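Long-range contact in transposon Tn7 transposition protein TnsA (Escherichia coli, PDB 1T0F), which cuts the 5' DNA strands at the ends of Tn7 and, together with TnsB, forms the transposase that moves the element: residues 50-54 with 261-265. Sequence-based numbering, arbitrary orientation.
Sequences IYSHK and CISQV
Cys261 meets the rim of the His53 imidazole at two points. With chi1 at -180° its thiol extends away from the backbone N and reaches the ring edge, SG standing 3.7 Å from His53 ND1; its carbonyl O lies near the ring plane, 3.4 Å from His53 CE1, whose C-H points nearly at this oxygen and is probably polarised enough to suit it. Ile262 points the other way, its branched side chain packing on Leu198, Ala202 and Leu205 of helix 198-207. Ser263 turns back and sets its CB over one face of the imidazole, 3.8 Å from the His53 ring centroid and 19° off the ring normal, a CH-pi contact for which a small side chain allows close approach. Its OG, hydrogen-bonded to Phe243 O, also lies 3.9 Å from Tyr51 CE2, while His53 NE2 makes weak hydrogen bonds to the carbonyl oxygens of Gly242 and Phe243. With an alanine at His53, Ser263 CB would probably lose the ring face it packs on and Cys261 SG its aromatic neighbour. Val265 brings CG1 to 4.1 Å from Tyr51 OH, an apolar methyl beside the end of a long phenol that also meets the Phe243 ring. This is surface packing between domains: the end of strand 48-51 and the turn after it, on the PD-(D/E)XK-type nuclease side, rest against strand 261-262 and the chain that follows it, beside the helical C-terminal region.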
loop_
_atom_site.group_PDB
_atom_site.type_symbol
_atom_site.label_atom_id
_atom_site.label_comp_id
_atom_site.label_asym_id
_atom_site.label_seq_id
_atom_site.Cartn_x
_atom_site.Cartn_y
_atom_site.Cartn_z
ATOM N N ILE A 50 -6.661 1.256 -7.705
ATOM C CA ILE A 50 -7.013 -0.148 -7.774
ATOM C C ILE A 50 -8.210 -0.534 -6.920
ATOM O O ILE A 50 -8.357 -0.102 -5.778
ATOM C CB ILE A 50 -5.786 -1.025 -7.407
ATOM C CG1 ILE A 50 -6.108 -2.508 -7.617
ATOM C CG2 ILE A 50 -5.373 -0.770 -5.974
ATOM C CD1 ILE A 50 -4.871 -3.382 -7.684
ATOM N N TYR A 51 -9.067 -1.359 -7.505
ATOM C CA TYR A 51 -10.268 -1.826 -6.827
ATOM C C TYR A 51 -9.913 -2.901 -5.803
ATOM O O TYR A 51 -9.021 -3.724 -6.036
ATOM C CB TYR A 51 -11.249 -2.387 -7.857
ATOM C CG TYR A 51 -12.532 -2.896 -7.255
ATOM C CD1 TYR A 51 -13.506 -2.013 -6.798
ATOM C CD2 TYR A 51 -12.768 -4.266 -7.126
ATOM C CE1 TYR A 51 -14.692 -2.480 -6.226
ATOM C CE2 TYR A 51 -13.948 -4.742 -6.555
ATOM C CZ TYR A 51 -14.902 -3.841 -6.109
ATOM O OH TYR A 51 -16.074 -4.303 -5.550
ATOM N N SER A 52 -10.612 -2.885 -4.672
ATOM C CA SER A 52 -10.392 -3.859 -3.600
ATOM C C SER A 52 -11.659 -4.660 -3.337
ATOM O O SER A 52 -12.733 -4.078 -3.201
ATOM C CB SER A 52 -10.004 -3.149 -2.304
ATOM O OG SER A 52 -10.284 -3.966 -1.171
ATOM N N HIS A 53 -11.536 -5.987 -3.262
ATOM C CA HIS A 53 -12.703 -6.820 -2.977
ATOM C C HIS A 53 -13.052 -6.690 -1.498
ATOM O O HIS A 53 -14.217 -6.797 -1.113
ATOM C CB HIS A 53 -12.432 -8.295 -3.290
ATOM C CG HIS A 53 -12.170 -8.575 -4.735
ATOM N ND1 HIS A 53 -12.322 -9.830 -5.285
ATOM C CD2 HIS A 53 -11.721 -7.778 -5.734
ATOM C CE1 HIS A 53 -11.975 -9.794 -6.559
ATOM N NE2 HIS A 53 -11.605 -8.561 -6.856
ATOM N N LYS A 54 -12.040 -6.450 -0.667
ATOM C CA LYS A 54 -12.258 -6.319 0.769
ATOM C C LYS A 54 -13.008 -5.066 1.200
ATOM O O LYS A 54 -13.853 -5.126 2.088
ATOM C CB LYS A 54 -10.927 -6.393 1.518
ATOM C CG LYS A 54 -10.289 -7.779 1.456
ATOM C CD LYS A 54 -8.976 -7.829 2.201
ATOM C CE LYS A 54 -8.424 -9.248 2.224
ATOM N NZ LYS A 54 -9.300 -10.185 2.991
ATOM N N CYS A 261 -9.939 -14.959 -8.097
ATOM C CA CYS A 261 -11.182 -14.541 -7.467
ATOM C C CYS A 261 -11.692 -13.388 -8.320
ATOM O O CYS A 261 -11.006 -12.374 -8.477
ATOM C CB CYS A 261 -10.929 -14.065 -6.036
ATOM S SG CYS A 261 -12.425 -13.536 -5.175
ATOM N N ILE A 262 -12.884 -13.556 -8.884
ATOM C CA ILE A 262 -13.471 -12.541 -9.743
ATOM C C ILE A 262 -14.646 -11.865 -9.071
ATOM O O ILE A 262 -15.558 -12.527 -8.579
ATOM C CB ILE A 262 -13.948 -13.151 -11.071
ATOM C CG1 ILE A 262 -12.763 -13.779 -11.806
ATOM C CG2 ILE A 262 -14.602 -12.078 -11.928
ATOM C CD1 ILE A 262 -13.117 -14.359 -13.157
ATOM N N SER A 263 -14.620 -10.537 -9.059
ATOM C CA SER A 263 -15.683 -9.760 -8.436
ATOM C C SER A 263 -16.845 -9.494 -9.391
ATOM O O SER A 263 -16.643 -9.290 -10.590
ATOM C CB SER A 263 -15.122 -8.431 -7.939
ATOM O OG SER A 263 -14.546 -7.711 -9.014
ATOM N N GLN A 264 -18.058 -9.513 -8.846
ATOM C CA GLN A 264 -19.274 -9.243 -9.612
ATOM C C GLN A 264 -19.541 -7.765 -9.404
ATOM O O GLN A 264 -20.005 -7.374 -8.337
ATOM C CB GLN A 264 -20.474 -10.007 -9.049
ATOM C CG GLN A 264 -20.351 -11.511 -8.987
ATOM C CD GLN A 264 -21.587 -12.140 -8.361
ATOM O OE1 GLN A 264 -22.705 -11.959 -8.851
ATOM N NE2 GLN A 264 -21.391 -12.875 -7.268
ATOM N N VAL A 265 -19.255 -6.941 -10.400
ATOM C CA VAL A 265 -19.475 -5.514 -10.229
ATOM C C VAL A 265 -20.487 -4.933 -11.197
ATOM O O VAL A 265 -20.656 -5.417 -12.315
ATOM C CB VAL A 265 -18.161 -4.717 -10.368
ATOM C CG1 VAL A 265 -17.145 -5.210 -9.353
ATOM C CG2 VAL A 265 -17.620 -4.846 -11.780
#